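PDB 6D69: thin, isoform D from Drosophila melanogaster, which probably acts as a zinc-binding RING-type ubiquitin-protein transferase, this piece being its six-bladed NHL-repeat propeller. Local coordinates for residues 206-211 and 233-238. Sequence-based numbering, arbitrary orientation.
Sequences NNHRIQ and FKFPRG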
ATOM      1  N   ASN A 206       2.787 -14.249   4.374  1.00 37.90           N
ATOM      2  CA  ASN A 206       3.408 -15.540   4.586  1.00 38.30           C
ATOM      3  C   ASN A 206       2.495 -16.694   4.171  1.00 40.82           C
ATOM      4  O   ASN A 206       2.992 -17.797   3.904  1.00 41.66           O
ATOM      5  CB  ASN A 206       3.859 -15.614   6.052  1.00 31.82           C
ATOM      6  CG  ASN A 206       5.130 -14.784   6.313  1.00 39.76           C
ATOM      7  OD1 ASN A 206       5.599 -14.051   5.441  1.00 39.99           O
ATOM      8  ND2 ASN A 206       5.684 -14.894   7.518  1.00 42.29           N
ATOM      9  N   ASN A 207       1.191 -16.454   4.042  1.00 37.25           N
ATOM     10  CA  ASN A 207       0.293 -17.427   3.435  1.00 31.88           C
ATOM     11  C   ASN A 207       0.246 -17.341   1.911  1.00 32.85           C
ATOM     12  O   ASN A 207      -0.550 -18.056   1.296  1.00 35.29           O
ATOM     13  CB  ASN A 207      -1.120 -17.267   4.001  1.00 30.16           C
ATOM     14  CG  ASN A 207      -1.277 -17.882   5.374  1.00 35.66           C
ATOM     15  OD1 ASN A 207      -1.008 -19.061   5.552  1.00 43.21           O
ATOM     16  ND2 ASN A 207      -1.726 -17.099   6.345  1.00 30.94           N
ATOM     17  N   HIS A 208       1.042 -16.467   1.293  1.00 33.13           N
ATOM     18  CA  HIS A 208       1.213 -16.397  -0.167  1.00 37.31           C
ATOM     19  C   HIS A 208      -0.116 -16.366  -0.922  1.00 38.08           C
ATOM     20  O   HIS A 208      -0.344 -17.159  -1.844  1.00 31.64           O
ATOM     21  CB  HIS A 208       2.067 -17.561  -0.652  1.00 37.48           C
ATOM     22  CG  HIS A 208       3.303 -17.733   0.156  1.00 37.95           C
ATOM     23  ND1 HIS A 208       4.363 -16.858   0.086  1.00 36.36           N
ATOM     24  CD2 HIS A 208       3.613 -18.632   1.116  1.00 38.47           C
ATOM     25  CE1 HIS A 208       5.293 -17.234   0.944  1.00 34.58           C
ATOM     26  NE2 HIS A 208       4.862 -18.309   1.581  1.00 38.39           N
ATOM     27  N   ARG A 209      -0.958 -15.390  -0.565  1.00 33.21           N
ATOM     28  CA  ARG A 209      -2.358 -15.319  -0.964  1.00 35.20           C
ATOM     29  C   ARG A 209      -2.838 -13.899  -0.717  1.00 36.22           C
ATOM     30  O   ARG A 209      -2.306 -13.192   0.141  1.00 35.17           O
ATOM     31  CB  ARG A 209      -3.264 -16.314  -0.175  1.00 33.79           C
ATOM     32  CG  ARG A 209      -3.244 -16.114   1.354  1.00 37.15           C
ATOM     33  CD  ARG A 209      -4.559 -16.352   2.095  1.00 38.85           C
ATOM     34  NE  ARG A 209      -4.778 -17.730   2.552  1.00 41.47           N
ATOM     35  CZ  ARG A 209      -5.062 -18.106   3.804  1.00 41.39           C
ATOM     36  NH1 ARG A 209      -5.172 -17.251   4.800  1.00 37.33           N
ATOM     37  NH2 ARG A 209      -5.233 -19.393   4.067  1.00 57.25           N
ATOM     38  N   ILE A 210      -3.845 -13.494  -1.474  1.00 35.33           N
ATOM     39  CA  ILE A 210      -4.580 -12.258  -1.206  1.00 33.21           C
ATOM     40  C   ILE A 210      -5.905 -12.643  -0.567  1.00 34.48           C
ATOM     41  O   ILE A 210      -6.644 -13.482  -1.105  1.00 36.73           O
ATOM     42  CB  ILE A 210      -4.803 -11.442  -2.497  1.00 34.47           C
ATOM     43  CG1 ILE A 210      -3.476 -11.053  -3.171  1.00 32.63           C
ATOM     44  CG2 ILE A 210      -5.581 -10.191  -2.230  1.00 33.74           C
ATOM     45  CD1 ILE A 210      -2.582 -10.214  -2.340  1.00 30.51           C
ATOM     46  N   GLN A 211      -6.208 -12.024   0.573  1.00 32.75           N
ATOM     47  CA  GLN A 211      -7.448 -12.260   1.323  1.00 37.68           C
ATOM     48  C   GLN A 211      -8.420 -11.100   1.137  1.00 40.68           C
ATOM     49  O   GLN A 211      -8.041  -9.932   1.330  1.00 38.07           O
ATOM     50  CB  GLN A 211      -7.176 -12.407   2.824  1.00 41.14           C
ATOM     51  CG  GLN A 211      -6.586 -13.731   3.313  1.00 43.92           C
ATOM     52  CD  GLN A 211      -7.581 -14.831   3.266  1.00 46.69           C
ATOM     53  OE1 GLN A 211      -8.005 -15.234   2.180  1.00 52.50           O
ATOM     54  NE2 GLN A 211      -7.980 -15.333   4.438  1.00 45.87           N
ATOM     55  N   PHE A 233       1.926 -16.609  -5.791  1.00 34.86           N
ATOM     56  CA  PHE A 233       2.680 -15.585  -5.095  1.00 39.35           C
ATOM     57  C   PHE A 233       3.779 -16.206  -4.254  1.00 40.86           C
ATOM     58  O   PHE A 233       3.652 -17.334  -3.761  1.00 39.29           O
ATOM     59  CB  PHE A 233       1.775 -14.738  -4.161  1.00 40.85           C
ATOM     60  CG  PHE A 233       0.632 -14.073  -4.848  1.00 36.75           C
ATOM     61  CD1 PHE A 233       0.840 -13.272  -5.957  1.00 33.76           C
ATOM     62  CD2 PHE A 233      -0.653 -14.244  -4.370  1.00 34.27           C
ATOM     63  CE1 PHE A 233      -0.203 -12.649  -6.563  1.00 32.35           C
ATOM     64  CE2 PHE A 233      -1.713 -13.618  -4.987  1.00 32.09           C
ATOM     65  CZ  PHE A 233      -1.478 -12.824  -6.082  1.00 32.80           C
ATOM     66  N   LYS A 234       4.853 -15.434  -4.094  1.00 40.34           N
ATOM     67  CA  LYS A 234       5.867 -15.655  -3.070  1.00 38.60           C
ATOM     68  C   LYS A 234       5.975 -14.354  -2.290  1.00 35.40           C
ATOM     69  O   LYS A 234       6.573 -13.386  -2.772  1.00 32.60           O
ATOM     70  CB  LYS A 234       7.214 -16.016  -3.677  1.00 40.25           C
ATOM     71  CG  LYS A 234       7.249 -17.221  -4.527  1.00 46.57           C
ATOM     72  CD  LYS A 234       7.058 -18.485  -3.764  1.00 47.31           C
ATOM     73  CE  LYS A 234       7.350 -19.634  -4.747  1.00 70.50           C
ATOM     74  NZ  LYS A 234       7.045 -21.020  -4.256  1.00 81.49           N
ATOM     75  N   PHE A 235       5.376 -14.327  -1.107  1.00 36.62           N
ATOM     76  CA  PHE A 235       5.443 -13.196  -0.190  1.00 31.73           C
ATOM     77  C   PHE A 235       4.887 -11.919  -0.801  1.00 35.37           C
ATOM     78  O   PHE A 235       5.597 -10.914  -0.923  1.00 36.15           O
ATOM     79  CB  PHE A 235       6.883 -13.016   0.269  1.00 37.25           C
ATOM     80  CG  PHE A 235       7.404 -14.211   1.012  1.00 38.23           C
ATOM     81  CD1 PHE A 235       7.017 -14.446   2.336  1.00 33.53           C
ATOM     82  CD2 PHE A 235       8.224 -15.135   0.380  1.00 33.86           C
ATOM     83  CE1 PHE A 235       7.464 -15.559   3.015  1.00 31.73           C
ATOM     84  CE2 PHE A 235       8.660 -16.252   1.065  1.00 30.85           C
ATOM     85  CZ  PHE A 235       8.285 -16.454   2.375  1.00 30.30           C
ATOM     86  N   PRO A 236       3.607 -11.903  -1.160  1.00 37.27           N
ATOM     87  CA  PRO A 236       3.016 -10.672  -1.684  1.00 36.61           C
ATOM     88  C   PRO A 236       3.231  -9.491  -0.751  1.00 35.27           C
ATOM     89  O   PRO A 236       3.068  -9.593   0.470  1.00 33.84           O
ATOM     90  CB  PRO A 236       1.528 -11.012  -1.804  1.00 37.43           C
ATOM     91  CG  PRO A 236       1.308 -12.157  -0.810  1.00 37.37           C
ATOM     92  CD  PRO A 236       2.588 -12.942  -0.899  1.00 34.80           C
ATOM     93  N   ARG A 237       3.566  -8.348  -1.348  1.00 32.74           N
ATOM     94  CA  ARG A 237       3.660  -7.105  -0.594  1.00 34.97           C
ATOM     95  C   ARG A 237       2.528  -6.164  -1.028  1.00 30.55           C
ATOM     96  O   ARG A 237       1.377  -6.446  -0.713  1.00 30.93           O
ATOM     97  CB  ARG A 237       5.060  -6.498  -0.733  1.00 29.92           C
ATOM     98  CG  ARG A 237       6.186  -7.346  -0.040  1.00 33.44           C
ATOM     99  CD  ARG A 237       6.422  -7.010   1.455  1.00 32.30           C
ATOM    100  NE  ARG A 237       7.271  -7.961   2.158  1.00 35.72           N
ATOM    101  CZ  ARG A 237       6.854  -9.168   2.541  1.00 38.99           C
ATOM    102  NH1 ARG A 237       5.631  -9.577   2.269  1.00 37.21           N
ATOM    103  NH2 ARG A 237       7.655  -9.988   3.187  1.00 36.67           N
ATOM    104  N   GLY A 238       2.802  -5.075  -1.741  1.00 31.56           N
ATOM    105  CA  GLY A 238       1.757  -4.088  -2.013  1.00 29.34           C
ATOM    106  C   GLY A 238       0.570  -4.650  -2.782  1.00 29.73           C
ATOM    107  O   GLY A 238       0.696  -5.530  -3.638  1.00 28.52           O
TER
HETATM  108  O   HOH W   1       7.496 -12.309   4.976  1.00 35.57           O
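The backbone N of Phe-235 donates to His-208 ND1 at 3.0 Å; the N-H...acceptor angle of 160° and the donor lying in the imidazole plane mark it as a well-aligned bond. With ND1 as acceptor, a neutral ring would probably carry its proton on NE2. The same histidine makes an edge-to-face pair with Phe-235: CE1 of His-208 stands over the centre of the phenyl ring, the centroids of the two rings being 4.4 Å apart and their planes at 80°. His-208 CG is anti to its own carbonyl carbon (chi1 -48°), which swings the ring alongside Phe-235. At the rim of that phenyl, in its plane, Asn-206 OD1 lies 3.4 Å from Phe-235 CE1; water 1 donates to Asn-206 OD1 at 2.6 Å and in turn accepts from Arg-237 NH2. These contacts join neighbouring blades of the NHL beta-propeller: the turn between strands 199-204 and 209-214 meets the loop that leads into strand 236-241, the innermost of the next blade. Replacing His-208 by an alanine would probably leave Phe-235 N without its acceptor and the phenyl face without its aromatic edge. On the apolar side of the contact, the Ile-210 side chain crosses that of Phe-233 at about a right angle, CG1 of Ile-210 reaching Phe-233 CE2 at 3.6 Å; both side chains also touch Val-249 of that next blade.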